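PDB 5B89: cysteine desulfurase from Thermococcus onnurineus, which probably uses pyridoxal 5'-phosphate to take the sulfur from L-cysteine and pass it to a sulfur carrier, releasing L-alanine. Local coordinates for residues B[47-50]-B[51-54]; B[93-96]-B[97-101]; B[218-222]-B[223-227]; B[305-309]-B[310-314]. All blocks are in the same frame, centred on the assembly; numbering follows the deposited sequence.

Interaction 1: residues B[47-50]-B[51-54]; sequences LTPK and PVVE
T48 and P49 pack against V52 and V53 where the chain enters helix 50-62, with P49 at the N-cap position and a second proline, P51, in the first turn. The close-packed side is apolar and faces Y303 and the second subunit. T48 holds its methyl CG2 anti to the backbone N (chi1 -50° places OG1 beside that N), which brings CG2 over the first turn: it lies 3.8 Å from V52 CG1 and 4.0 Å from V53 CG2, the T48 and V52 side chains meeting at roughly a right angle. Its hydroxyl OG1 serves a different partner, the NE of R64 of the second subunit, while Y60 of that subunit packs on the same threonine. The P49 ring leans on the other branch of V52, with CG 4.1 Å from V52 CG2, and Y303 of helix 291-307 touches both P49 and P51. In the main chain, P49 O takes the V52 N-H at 3.0 Å from well above its carbonyl plane, and a weak bond from V53 N. P51 has no N-H to give, a common feature of a first helical turn, where such groups lack an acceptor within the helix. The outer side, where K50 also packs on L61 of the second subunit, is looser. K50 bends at its last two torsions and brings NZ round toward the exposed E54, but the salt bridge from K50 NZ to E54 OE2 is long, 4.0 Å. The firm link between these two residues is in the main chain, where E54 N donates to K50 O at 2.9 Å and 168°.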
ATOM      1  N   LEU B  47      -2.582 -16.361   9.356  1.00 12.30           N
ATOM      2  CA  LEU B  47      -3.867 -16.735   8.840  1.00 11.49           C
ATOM      3  C   LEU B  47      -4.783 -15.638   9.391  1.00 12.89           C
ATOM      4  O   LEU B  47      -4.466 -14.993  10.303  1.00 13.62           O
ATOM      5  CB  LEU B  47      -4.317 -18.105   9.351  1.00 11.41           C
ATOM      6  CG  LEU B  47      -3.433 -19.214   8.850  1.00 12.67           C
ATOM      7  CD1 LEU B  47      -3.968 -20.535   9.399  1.00 14.41           C
ATOM      8  CD2 LEU B  47      -3.452 -19.233   7.337  1.00 14.05           C
ATOM      9  N   THR B  48      -5.920 -15.450   8.777  1.00 12.52           N
ATOM     10  CA  THR B  48      -6.810 -14.358   9.081  1.00 11.46           C
ATOM     11  C   THR B  48      -8.166 -14.830   9.607  1.00 13.04           C
ATOM     12  O   THR B  48      -8.802 -15.553   8.972  1.00 13.82           O
ATOM     13  CB  THR B  48      -7.022 -13.538   7.778  1.00 12.86           C
ATOM     14  OG1 THR B  48      -5.765 -13.226   7.171  1.00 13.24           O
ATOM     15  CG2 THR B  48      -7.809 -12.275   8.029  1.00 14.54           C
ATOM     16  N   PRO B  49      -8.555 -14.387  10.779  1.00 11.39           N
ATOM     17  CA  PRO B  49      -9.851 -14.826  11.346  1.00 12.98           C
ATOM     18  C   PRO B  49     -11.014 -14.209  10.570  1.00 13.05           C
ATOM     19  O   PRO B  49     -10.988 -13.089  10.089  1.00 12.06           O
ATOM     20  CB  PRO B  49      -9.784 -14.278  12.757  1.00 15.20           C
ATOM     21  CG  PRO B  49      -8.504 -13.582  12.931  1.00 18.01           C
ATOM     22  CD  PRO B  49      -7.751 -13.553  11.660  1.00 13.76           C
ATOM     23  N   LYS B  50     -12.122 -14.928  10.643  1.00 12.99           N
ATOM     24  CA  LYS B  50     -13.342 -14.442   9.983  1.00 14.55           C
ATOM     25  C   LYS B  50     -13.790 -13.123  10.382  1.00 14.47           C
ATOM     26  O   LYS B  50     -14.224 -12.323   9.571  1.00 14.91           O
ATOM     27  CB  LYS B  50     -14.468 -15.468  10.164  1.00 16.95           C
ATOM     28  CG  LYS B  50     -14.250 -16.635   9.307  1.00 20.61           C
ATOM     29  CD  LYS B  50     -15.271 -17.758   9.633  1.00 28.60           C
ATOM     30  CE  LYS B  50     -16.700 -17.302   9.497  1.00 37.40           C
ATOM     31  NZ  LYS B  50     -17.095 -17.269   8.076  1.00 47.92           N
ATOM     32  N   PRO B  51     -13.696 -12.747  11.652  1.00 12.92           N
ATOM     33  CA  PRO B  51     -14.137 -11.407  12.015  1.00 15.07           C
ATOM     34  C   PRO B  51     -13.362 -10.254  11.356  1.00 13.32           C
ATOM     35  O   PRO B  51     -13.874  -9.223  11.186  1.00 15.72           O
ATOM     36  CB  PRO B  51     -13.945 -11.371  13.529  1.00 18.21           C
ATOM     37  CG  PRO B  51     -14.121 -12.768  13.943  1.00 19.16           C
ATOM     38  CD  PRO B  51     -13.538 -13.598  12.839  1.00 15.41           C
ATOM     39  N   VAL B  52     -12.124 -10.481  10.983  1.00 13.19           N
ATOM     40  CA  VAL B  52     -11.340  -9.468  10.329  1.00 13.24           C
ATOM     41  C   VAL B  52     -11.850  -9.311   8.868  1.00 11.43           C
ATOM     42  O   VAL B  52     -12.008  -8.266   8.382  1.00 11.95           O
ATOM     43  CB  VAL B  52      -9.862  -9.830  10.379  1.00 13.67           C
ATOM     44  CG1 VAL B  52      -9.071  -8.937   9.449  1.00 16.09           C
ATOM     45  CG2 VAL B  52      -9.351  -9.757  11.832  1.00 13.75           C
ATOM     46  N   VAL B  53     -12.125 -10.434   8.245  1.00 11.11           N
ATOM     47  CA  VAL B  53     -12.679 -10.440   6.907  1.00 11.04           C
ATOM     48  C   VAL B  53     -14.055  -9.752   6.914  1.00 12.64           C
ATOM     49  O   VAL B  53     -14.291  -8.957   6.089  1.00 13.10           O
ATOM     50  CB  VAL B  53     -12.753 -11.861   6.334  1.00 12.63           C
ATOM     51  CG1 VAL B  53     -13.411 -11.856   4.958  1.00 14.69           C
ATOM     52  CG2 VAL B  53     -11.373 -12.422   6.229  1.00 13.54           C
ATOM     53  N   GLU B  54     -14.892 -10.063   7.901  1.00 12.81           N
ATOM     54  CA  GLU B  54     -16.169  -9.453   8.053  1.00 13.84           C
ATOM     55  C   GLU B  54     -16.129  -7.980   8.195  1.00 13.19           C
ATOM     56  O   GLU B  54     -16.901  -7.172   7.592  1.00 14.79           O
ATOM     57  CB  GLU B  54     -16.960 -10.136   9.119  1.00 16.26           C
ATOM     58  CG  GLU B  54     -17.285 -11.596   8.833  1.00 22.35           C
ATOM     59  CD  GLU B  54     -17.708 -12.529   9.990  1.00 30.02           C
ATOM     60  OE1 GLU B  54     -17.695 -12.091  11.159  1.00 43.05           O
ATOM     61  OE2 GLU B  54     -17.959 -13.724   9.652  1.00 37.22           O
TER

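Interaction 2: residues B[93-96]-B[97-101]; sequences IGAK and FEEIV
E99 reaches back over the turn to the main chain of K96. Its CB sits 3.5 Å from K96 O and its CG 4.1 Å from the same oxygen; CG is anti to the carbonyl carbon (chi1 -66°), and the extended chain carries CD to the flank of K96, 3.9 Å from K96 N. At the tip the two oxygens divide their work. OE2 accepts the K96 N-H at 2.8 Å in an almost straight bond (171°), met on the anti side and somewhat out of the carboxylate plane, and it also touches A95 CB at 3.7 Å. OE1 takes the backbone N-H of E251. The carboxylate is thus gripped from two stretches of chain, which should fix its rotation. A return bond from E99 N to K96 O, 3.0 Å long, closes the short 3-10 turn 97-99. A glutamine in place of E99 would probably lose one of the two grips, since its amide NH2 can accept neither N-H, and leave either K96 N or E251 N without its mate. On the buried side, I93 and I100 reach tip to tip, CD1 to CD1 at 3.8 Å, and A95 CB rests 4.0 Å from that same I100 CD1; V89 and A90 of helix 73-93 add to this apolar patch. G94, with positive phi, ends that helix in a Schellman motif, and the 3-10 turn then delivers the chain into edge strand 100-103 of the seven-stranded mixed sheet, the large-domain sheet of fold-type I PLP enzymes.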
ATOM      1  N   ILE B  93       0.148   0.401  20.471  1.00 11.13           N
ATOM      2  CA  ILE B  93       1.570   0.615  20.661  1.00 12.47           C
ATOM      3  C   ILE B  93       1.961   1.738  21.605  1.00 12.30           C
ATOM      4  O   ILE B  93       3.055   2.039  21.756  1.00 13.56           O
ATOM      5  CB  ILE B  93       2.368   0.691  19.349  1.00 12.73           C
ATOM      6  CG1 ILE B  93       2.046   1.961  18.588  1.00 12.91           C
ATOM      7  CG2 ILE B  93       2.053  -0.524  18.519  1.00 12.96           C
ATOM      8  CD1 ILE B  93       2.900   2.170  17.366  1.00 12.84           C
ATOM      9  N   GLY B  94       0.961   2.312  22.207  1.00 10.60           N
ATOM     10  CA  GLY B  94       1.227   3.388  23.204  1.00 11.92           C
ATOM     11  C   GLY B  94       1.552   4.692  22.573  1.00 13.16           C
ATOM     12  O   GLY B  94       2.208   5.592  23.258  1.00 15.01           O
ATOM     13  N   ALA B  95       1.164   5.009  21.333  1.00 12.36           N
ATOM     14  CA  ALA B  95       1.437   6.264  20.668  1.00 12.28           C
ATOM     15  C   ALA B  95       0.240   7.209  20.694  1.00 10.96           C
ATOM     16  O   ALA B  95      -0.865   6.747  21.019  1.00 13.21           O
ATOM     17  CB  ALA B  95       1.764   5.959  19.216  1.00 12.82           C
ATOM     18  N   LYS B  96       0.468   8.420  20.286  1.00 12.29           N
ATOM     19  CA  LYS B  96      -0.628   9.377  20.062  1.00 12.54           C
ATOM     20  C   LYS B  96      -1.168   9.109  18.653  1.00 13.34           C
ATOM     21  O   LYS B  96      -0.422   8.674  17.737  1.00 12.02           O
ATOM     22  CB  LYS B  96      -0.160  10.798  20.133  1.00 14.82           C
ATOM     23  CG  LYS B  96       0.465  11.191  21.527  1.00 18.40           C
ATOM     24  CD  LYS B  96       0.890  12.662  21.493  1.00 22.19           C
ATOM     25  CE  LYS B  96       1.492  13.159  22.829  1.00 29.24           C
ATOM     26  NZ  LYS B  96       1.603  14.645  22.768  1.00 34.40           N
ATOM     27  N   PHE B  97      -2.430   9.469  18.467  1.00 12.49           N
ATOM     28  CA  PHE B  97      -3.084   9.407  17.114  1.00 11.80           C
ATOM     29  C   PHE B  97      -2.226   9.979  16.059  1.00 12.41           C
ATOM     30  O   PHE B  97      -2.039   9.328  14.981  1.00 13.04           O
ATOM     31  CB  PHE B  97      -4.369  10.254  17.247  1.00 13.13           C
ATOM     32  CG  PHE B  97      -5.213  10.293  15.970  1.00 13.24           C
ATOM     33  CD1 PHE B  97      -6.148   9.309  15.737  1.00 13.46           C
ATOM     34  CD2 PHE B  97      -5.087  11.322  15.074  1.00 14.88           C
ATOM     35  CE1 PHE B  97      -6.942   9.402  14.579  1.00 14.74           C
ATOM     36  CE2 PHE B  97      -5.859  11.361  13.898  1.00 15.70           C
ATOM     37  CZ  PHE B  97      -6.779  10.409  13.722  1.00 14.40           C
ATOM     38  N   GLU B  98      -1.692  11.178  16.193  1.00 12.32           N
ATOM     39  CA  GLU B  98      -1.003  11.837  15.145  1.00 13.10           C
ATOM     40  C   GLU B  98       0.387  11.295  14.739  1.00 11.79           C
ATOM     41  O   GLU B  98       0.951  11.722  13.773  1.00 12.45           O
ATOM     42  CB  GLU B  98      -0.864  13.332  15.431  1.00 16.03           C
ATOM     43  CG  GLU B  98      -0.161  13.689  16.679  1.00 19.98           C
ATOM     44  CD  GLU B  98      -1.163  13.886  17.817  1.00 20.96           C
ATOM     45  OE1 GLU B  98      -2.188  13.177  18.048  1.00 18.45           O
ATOM     46  OE2 GLU B  98      -0.698  14.806  18.631  1.00 30.52           O
ATOM     47  N   GLU B  99       0.840  10.378  15.591  1.00 10.91           N
ATOM     48  CA  GLU B  99       2.154   9.778  15.360  1.00 10.94           C
ATOM     49  C   GLU B  99       2.066   8.495  14.488  1.00 12.49           C
ATOM     50  O   GLU B  99       3.130   7.896  14.233  1.00 11.78           O
ATOM     51  CB  GLU B  99       2.815   9.400  16.678  1.00 12.04           C
ATOM     52  CG  GLU B  99       3.169  10.633  17.538  1.00 12.29           C
ATOM     53  CD  GLU B  99       3.593  10.332  18.987  1.00 11.28           C
ATOM     54  OE1 GLU B  99       4.639  11.017  19.429  1.00 13.32           O
ATOM     55  OE2 GLU B  99       3.015   9.434  19.629  1.00 11.86           O
ATOM     56  N   ILE B 100       0.851   8.101  14.120  1.00 10.33           N
ATOM     57  CA  ILE B 100       0.636   6.874  13.301  1.00 10.13           C
ATOM     58  C   ILE B 100       0.439   7.187  11.843  1.00 10.28           C
ATOM     59  O   ILE B 100      -0.483   7.977  11.534  1.00 11.41           O
ATOM     60  CB  ILE B 100      -0.507   6.048  13.824  1.00 10.01           C
ATOM     61  CG1 ILE B 100      -0.331   5.607  15.308  1.00 10.82           C
ATOM     62  CG2 ILE B 100      -0.847   4.887  12.918  1.00 10.34           C
ATOM     63  CD1 ILE B 100       0.906   4.781  15.464  1.00 11.54           C
ATOM     64  N   VAL B 101       1.302   6.641  10.979  1.00  9.53           N
ATOM     65  CA  VAL B 101       1.172   6.792   9.510  1.00 10.20           C
ATOM     66  C   VAL B 101       0.912   5.394   8.947  1.00 10.19           C
ATOM     67  O   VAL B 101       1.606   4.425   9.264  1.00 10.33           O
ATOM     68  CB  VAL B 101       2.432   7.368   8.928  1.00 10.91           C
ATOM     69  CG1 VAL B 101       2.505   7.442   7.385  1.00 12.51           C
ATOM     70  CG2 VAL B 101       2.724   8.801   9.485  1.00 14.75           C
TER

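Interaction 3: residues B[218-222]-B[223-227]; sequences MEVNV and KKLHA
N221 and V222 bury more surface here than any other residue, and the N-H groups and side chains of K223 and K224 gather round the N221 amide. That amide extends anti to its own N (chi1 -180°), which brings OD1 back over the start of the turn: OD1 accepts the K224 N-H at 3.1 Å and 167°, tilted from the amide plane, and lies 3.0 Å from K223 N. The main-chain O of N221 takes the N-H of L225 at 3.0 Å, while the L225 side chain folds over that oxygen, CG 3.2 Å from N221 O. V222 contributes through its carbonyl, whose O receives A227 N at 3.0 Å in the carbonyl plane. Together these bonds brace a type I beta turn, K223 to H226, in the connection that leads from strand 206-210 into strand 229-233 of the large sheet; H226 takes up positive phi as the turn ends. L225 packs inward on V193 and on L230. Outside, K224 stretches out fully, the K224 and N221 side chains crossing at about a right angle, and NZ reaches E219 OE2 at 2.8 Å, on the syn side of the carboxylate, at the end of an extended E219 chain.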
ATOM      1  N   MET B 218       3.810 -10.265  21.024  1.00 11.64           N
ATOM      2  CA  MET B 218       4.286  -9.858  22.387  1.00 11.60           C
ATOM      3  C   MET B 218       4.031  -8.367  22.487  1.00 12.15           C
ATOM      4  O   MET B 218       3.713  -7.693  21.494  1.00 12.52           O
ATOM      5  CB  MET B 218       5.786 -10.213  22.487  1.00 12.13           C
ATOM      6  CG  MET B 218       6.613  -9.515  21.442  1.00 13.76           C
ATOM      7  SD  MET B 218       8.359 -10.112  21.410  1.00 16.37           S
ATOM      8  CE  MET B 218       7.986 -11.718  20.651  1.00 19.73           C
ATOM      9  N   GLU B 219       4.319  -7.789  23.647  1.00 14.38           N
ATOM     10  CA  GLU B 219       4.092  -6.393  23.843  1.00 14.57           C
ATOM     11  C   GLU B 219       5.023  -5.552  23.024  1.00 13.50           C
ATOM     12  O   GLU B 219       6.258  -5.786  23.013  1.00 13.90           O
ATOM     13  CB  GLU B 219       4.307  -6.036  25.321  1.00 15.92           C
ATOM     14  CG  GLU B 219       4.069  -4.557  25.571  1.00 20.68           C
ATOM     15  CD  GLU B 219       4.163  -4.166  27.075  1.00 27.22           C
ATOM     16  OE1 GLU B 219       4.674  -4.946  27.894  1.00 32.74           O
ATOM     17  OE2 GLU B 219       3.731  -3.050  27.403  1.00 31.77           O
ATOM     18  N   VAL B 220       4.427  -4.585  22.304  1.00 11.59           N
ATOM     19  CA  VAL B 220       5.165  -3.621  21.561  1.00 11.56           C
ATOM     20  C   VAL B 220       4.728  -2.243  21.987  1.00 14.91           C
ATOM     21  O   VAL B 220       3.578  -1.904  21.724  1.00 13.06           O
ATOM     22  CB  VAL B 220       5.047  -3.789  20.015  1.00 11.77           C
ATOM     23  CG1 VAL B 220       5.712  -2.611  19.299  1.00 13.03           C
ATOM     24  CG2 VAL B 220       5.702  -5.090  19.639  1.00 12.69           C
ATOM     25  N   ASN B 221       5.557  -1.480  22.734  1.00 12.07           N
ATOM     26  CA  ASN B 221       5.103  -0.235  23.297  1.00 12.27           C
ATOM     27  C   ASN B 221       6.200   0.790  23.045  1.00 12.47           C
ATOM     28  O   ASN B 221       7.367   0.601  23.478  1.00 12.42           O
ATOM     29  CB  ASN B 221       4.895  -0.380  24.787  1.00 13.74           C
ATOM     30  CG  ASN B 221       4.414   0.884  25.432  1.00 16.97           C
ATOM     31  OD1 ASN B 221       5.159   1.795  25.573  1.00 18.17           O
ATOM     32  ND2 ASN B 221       3.106   1.001  25.636  1.00 20.93           N
ATOM     33  N   VAL B 222       5.891   1.876  22.355  1.00 12.42           N
ATOM     34  CA  VAL B 222       6.863   2.805  21.927  1.00 12.62           C
ATOM     35  C   VAL B 222       7.630   3.511  23.089  1.00 14.90           C
ATOM     36  O   VAL B 222       8.786   3.898  22.928  1.00 14.45           O
ATOM     37  CB  VAL B 222       6.366   3.835  20.907  1.00 13.33           C
ATOM     38  CG1 VAL B 222       5.932   3.116  19.597  1.00 12.88           C
ATOM     39  CG2 VAL B 222       5.282   4.698  21.494  1.00 13.96           C
ATOM     40  N   LYS B 223       6.898   3.776  24.135  1.00 14.10           N
ATOM     41  CA  LYS B 223       7.498   4.428  25.379  1.00 17.36           C
ATOM     42  C   LYS B 223       8.527   3.471  26.056  1.00 16.26           C
ATOM     43  O   LYS B 223       9.714   3.874  26.274  1.00 17.91           O
ATOM     44  CB  LYS B 223       6.381   4.776  26.343  1.00 20.32           C
ATOM     45  CG  LYS B 223       5.285   5.722  25.779  1.00 29.13           C
ATOM     46  CD  LYS B 223       4.017   5.983  26.645  1.00 35.59           C
ATOM     47  CE  LYS B 223       2.701   5.311  26.129  1.00 31.62           C
ATOM     48  NZ  LYS B 223       2.191   4.119  26.953  1.00 38.80           N
ATOM     49  N   LYS B 224       8.143   2.229  26.247  1.00 14.35           N
ATOM     50  CA  LYS B 224       8.965   1.223  26.869  1.00 15.08           C
ATOM     51  C   LYS B 224      10.177   0.941  26.049  1.00 15.92           C
ATOM     52  O   LYS B 224      11.256   0.723  26.577  1.00 19.33           O
ATOM     53  CB  LYS B 224       8.252  -0.063  27.133  1.00 17.84           C
ATOM     54  CG  LYS B 224       7.123   0.102  28.072  1.00 23.45           C
ATOM     55  CD  LYS B 224       6.561  -1.193  28.542  1.00 28.90           C
ATOM     56  CE  LYS B 224       5.327  -0.839  29.373  1.00 32.54           C
ATOM     57  NZ  LYS B 224       4.760  -2.130  29.834  1.00 35.41           N
ATOM     58  N   LEU B 225      10.068   0.979  24.711  1.00 12.95           N
ATOM     59  CA  LEU B 225      11.154   0.675  23.835  1.00 13.51           C
ATOM     60  C   LEU B 225      12.047   1.881  23.525  1.00 13.08           C
ATOM     61  O   LEU B 225      13.037   1.771  22.826  1.00 14.90           O
ATOM     62  CB  LEU B 225      10.588   0.123  22.521  1.00 14.77           C
ATOM     63  CG  LEU B 225       9.909  -1.228  22.638  1.00 16.18           C
ATOM     64  CD1 LEU B 225       9.390  -1.607  21.232  1.00 18.82           C
ATOM     65  CD2 LEU B 225      10.712  -2.384  23.302  1.00 22.46           C
ATOM     66  N   HIS B 226      11.598   3.061  23.976  1.00 13.77           N
ATOM     67  CA  HIS B 226      12.293   4.305  23.641  1.00 14.27           C
ATOM     68  C   HIS B 226      12.446   4.582  22.185  1.00 13.59           C
ATOM     69  O   HIS B 226      13.352   5.166  21.666  1.00 13.73           O
ATOM     70  CB  HIS B 226      13.694   4.417  24.299  1.00 16.01           C
ATOM     71  CG  HIS B 226      13.710   4.086  25.761  1.00 17.08           C
ATOM     72  ND1 HIS B 226      14.085   2.867  26.315  1.00 21.84           N
ATOM     73  CD2 HIS B 226      13.230   4.842  26.769  1.00 19.87           C
ATOM     74  CE1 HIS B 226      13.906   2.939  27.634  1.00 21.06           C
ATOM     75  NE2 HIS B 226      13.399   4.126  27.930  1.00 26.24           N
ATOM     76  N   ALA B 227      11.406   4.150  21.433  1.00 11.91           N
ATOM     77  CA  ALA B 227      11.404   4.323  19.988  1.00 11.56           C
ATOM     78  C   ALA B 227      11.142   5.774  19.522  1.00 10.32           C
ATOM     79  O   ALA B 227      10.281   6.418  20.022  1.00 12.31           O
ATOM     80  CB  ALA B 227      10.315   3.378  19.360  1.00 13.02           C
TER

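Interaction 4: residues B[305-309]-B[310-314]; sequences ERIGL and GRIER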
ATOM      1  N   GLU B 305      -6.533  -8.277  21.051  1.00 12.82           N
ATOM      2  CA  GLU B 305      -6.777  -7.693  22.453  1.00 14.19           C
ATOM      3  C   GLU B 305      -7.755  -8.594  23.166  1.00 14.92           C
ATOM      4  O   GLU B 305      -7.560  -8.778  24.445  1.00 14.59           O
ATOM      5  CB  GLU B 305      -7.244  -6.240  22.354  1.00 15.43           C
ATOM      6  CG  GLU B 305      -6.087  -5.356  21.913  1.00 18.25           C
ATOM      7  CD  GLU B 305      -6.452  -3.905  21.585  1.00 23.10           C
ATOM      8  OE1 GLU B 305      -5.467  -3.062  21.463  1.00 22.09           O
ATOM      9  OE2 GLU B 305      -7.669  -3.696  21.337  1.00 24.38           O
ATOM     10  N   ARG B 306      -8.672  -9.246  22.533  1.00 14.04           N
ATOM     11  CA  ARG B 306      -9.631 -10.122  23.194  1.00 15.23           C
ATOM     12  C   ARG B 306      -8.923 -11.360  23.670  1.00 15.69           C
ATOM     13  O   ARG B 306      -9.226 -11.920  24.767  1.00 15.93           O
ATOM     14  CB  ARG B 306     -10.772 -10.490  22.196  1.00 19.50           C
ATOM     15  CG  ARG B 306     -11.953 -11.218  22.719  1.00 26.80           C
ATOM     16  CD  ARG B 306     -13.079 -11.316  21.619  1.00 27.38           C
ATOM     17  NE  ARG B 306     -13.893 -12.510  21.847  1.00 34.97           N
ATOM     18  CZ  ARG B 306     -13.754 -13.682  21.210  1.00 40.68           C
ATOM     19  NH1 ARG B 306     -12.841 -13.912  20.224  1.00 37.99           N
ATOM     20  NH2 ARG B 306     -14.556 -14.676  21.559  1.00 47.28           N
ATOM     21  N   ILE B 307      -7.941 -11.883  22.948  1.00 12.59           N
ATOM     22  CA  ILE B 307      -7.181 -13.008  23.318  1.00 13.50           C
ATOM     23  C   ILE B 307      -6.205 -12.579  24.405  1.00 14.63           C
ATOM     24  O   ILE B 307      -6.087 -13.293  25.423  1.00 16.27           O
ATOM     25  CB  ILE B 307      -6.403 -13.569  22.158  1.00 15.10           C
ATOM     26  CG1 ILE B 307      -7.365 -14.000  21.051  1.00 13.12           C
ATOM     27  CG2 ILE B 307      -5.433 -14.646  22.601  1.00 15.15           C
ATOM     28  CD1 ILE B 307      -6.639 -14.159  19.738  1.00 14.05           C
ATOM     29  N   GLY B 308      -5.534 -11.462  24.246  1.00 13.24           N
ATOM     30  CA  GLY B 308      -4.468 -10.998  25.158  1.00 12.29           C
ATOM     31  C   GLY B 308      -3.079 -11.409  24.748  1.00 11.83           C
ATOM     32  O   GLY B 308      -2.780 -12.565  24.501  1.00 12.87           O
ATOM     33  N   LEU B 309      -2.216 -10.392  24.702  1.00 12.11           N
ATOM     34  CA  LEU B 309      -0.797 -10.659  24.308  1.00 12.55           C
ATOM     35  C   LEU B 309      -0.103 -11.629  25.237  1.00 14.28           C
ATOM     36  O   LEU B 309       0.758 -12.392  24.831  1.00 13.33           O
ATOM     37  CB  LEU B 309       0.011  -9.389  24.092  1.00 12.62           C
ATOM     38  CG  LEU B 309      -0.382  -8.555  22.881  1.00 13.84           C
ATOM     39  CD1 LEU B 309       0.123  -7.135  22.976  1.00 15.28           C
ATOM     40  CD2 LEU B 309       0.114  -9.244  21.598  1.00 14.97           C
ATOM     41  N   GLY B 310      -0.515 -11.645  26.478  1.00 15.35           N
ATOM     42  CA  GLY B 310       0.069 -12.581  27.418  1.00 14.95           C
ATOM     43  C   GLY B 310      -0.253 -14.025  27.110  1.00 15.13           C
ATOM     44  O   GLY B 310       0.574 -14.867  27.209  1.00 17.34           O
ATOM     45  N   ARG B 311      -1.486 -14.260  26.736  1.00 13.88           N
ATOM     46  CA  ARG B 311      -1.872 -15.585  26.364  1.00 14.70           C
ATOM     47  C   ARG B 311      -1.185 -16.013  25.067  1.00 13.71           C
ATOM     48  O   ARG B 311      -0.849 -17.091  24.912  1.00 13.56           O
ATOM     49  CB  ARG B 311      -3.352 -15.651  26.148  1.00 17.35           C
ATOM     50  CG  ARG B 311      -4.196 -15.445  27.370  1.00 21.72           C
ATOM     51  CD  ARG B 311      -5.612 -15.853  26.998  1.00 23.68           C
ATOM     52  NE  ARG B 311      -6.600 -15.669  28.041  1.00 24.73           N
ATOM     53  CZ  ARG B 311      -7.767 -15.070  27.917  1.00 22.67           C
ATOM     54  NH1 ARG B 311      -8.114 -14.478  26.819  1.00 18.54           N
ATOM     55  NH2 ARG B 311      -8.601 -15.035  28.931  1.00 24.04           N
ATOM     56  N   ILE B 312      -1.041 -15.081  24.132  1.00 11.84           N
ATOM     57  CA  ILE B 312      -0.390 -15.374  22.899  1.00 12.25           C
ATOM     58  C   ILE B 312       1.079 -15.820  23.143  1.00 11.78           C
ATOM     59  O   ILE B 312       1.594 -16.828  22.671  1.00 12.72           O
ATOM     60  CB  ILE B 312      -0.430 -14.160  21.906  1.00 12.30           C
ATOM     61  CG1 ILE B 312      -1.898 -13.939  21.411  1.00 12.71           C
ATOM     62  CG2 ILE B 312       0.482 -14.315  20.736  1.00 12.64           C
ATOM     63  CD1 ILE B 312      -2.192 -12.600  20.903  1.00 11.97           C
ATOM     64  N   GLU B 313       1.748 -14.984  23.930  1.00 13.45           N
ATOM     65  CA  GLU B 313       3.194 -15.279  24.242  1.00 16.39           C
ATOM     66  C   GLU B 313       3.356 -16.637  24.954  1.00 14.63           C
ATOM     67  O   GLU B 313       4.208 -17.434  24.609  1.00 14.04           O
ATOM     68  CB  GLU B 313       3.795 -14.198  25.145  1.00 21.19           C
ATOM     69  CG  GLU B 313       3.750 -12.804  24.597  1.00 27.91           C
ATOM     70  CD  GLU B 313       4.298 -11.720  25.523  1.00 40.10           C
ATOM     71  OE1 GLU B 313       5.377 -12.030  26.035  1.00 39.14           O
ATOM     72  OE2 GLU B 313       3.701 -10.572  25.630  1.00 40.81           O
ATOM     73  N   ARG B 314       2.441 -16.901  25.875  1.00 14.13           N
ATOM     74  CA  ARG B 314       2.467 -18.184  26.635  1.00 15.03           C
ATOM     75  C   ARG B 314       2.222 -19.396  25.757  1.00 13.63           C
ATOM     76  O   ARG B 314       2.954 -20.413  25.837  1.00 15.64           O
ATOM     77  CB  ARG B 314       1.506 -18.130  27.783  1.00 19.16           C
ATOM     78  CG  ARG B 314       2.134 -17.177  28.814  1.00 25.51           C
ATOM     79  CD  ARG B 314       1.472 -17.177  30.203  1.00 30.61           C
ATOM     80  NE  ARG B 314       0.112 -16.595  30.248  1.00 33.86           N
ATOM     81  CZ  ARG B 314      -0.158 -15.295  30.305  1.00 33.05           C
ATOM     82  NH1 ARG B 314       0.829 -14.368  30.390  1.00 34.85           N
ATOM     83  NH2 ARG B 314      -1.445 -14.925  30.338  1.00 38.60           N
TER
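R311 lies back across the break between helix 291-307 and helix 309-329, where G308, with positive phi, ends one helix and is the N-cap of the next. Extended from CG to NE, the arginine runs past the I307 carbonyl: CD is 3.0 Å from I307 O, and NH1 donates to that oxygen at 2.7 Å. The bond is bent (135°) and oblique to the guanidinium plane. NH2 donates to the backbone O of A19, a residue left from the expression tag. A leucine in place of R311 would probably leave the I307 carbonyl without this donor, and the tag-derived A19 with one bond fewer. The buried I307 and I312 meet at about a right angle, I307 CG2 against I312 CG1 at 3.8 Å. L309, less enclosed, comes in at a slant, its CD2 4.1 Å from I312 CD1, and I304 touches both L309 and I312. New helical bonds begin at once, I312 N to G308 O and E313 N to L309 O. One turn on, the R314 guanidinium turns one face to G310 O, which lies 3.1 Å from its plane, over the centre.

How the interactions relate
All four are local contacts where the chain turns or changes helix. In 1, 3 and 4 the polar side-chain groups lie mostly toward the outside, whereas in 2 the carboxylate belongs to a buried residue. Interactions 1 and 4 concern helix starts, at a proline and a glycine N-cap, and share helix 291-307, which touches 1 through Y303 and ends in 4; interaction 1 alone reaches the second subunit. Interactions 2 and 3 lead into strands of the same large sheet and join directly: I93 O lies 2.9 Å from V222 N, a probable hydrogen bond. Their polar chemistry differs: a long lysine-glutamate pair in 1, carboxylate to backbone in 2, a close salt bridge in 3, guanidinium to carbonyls in 4.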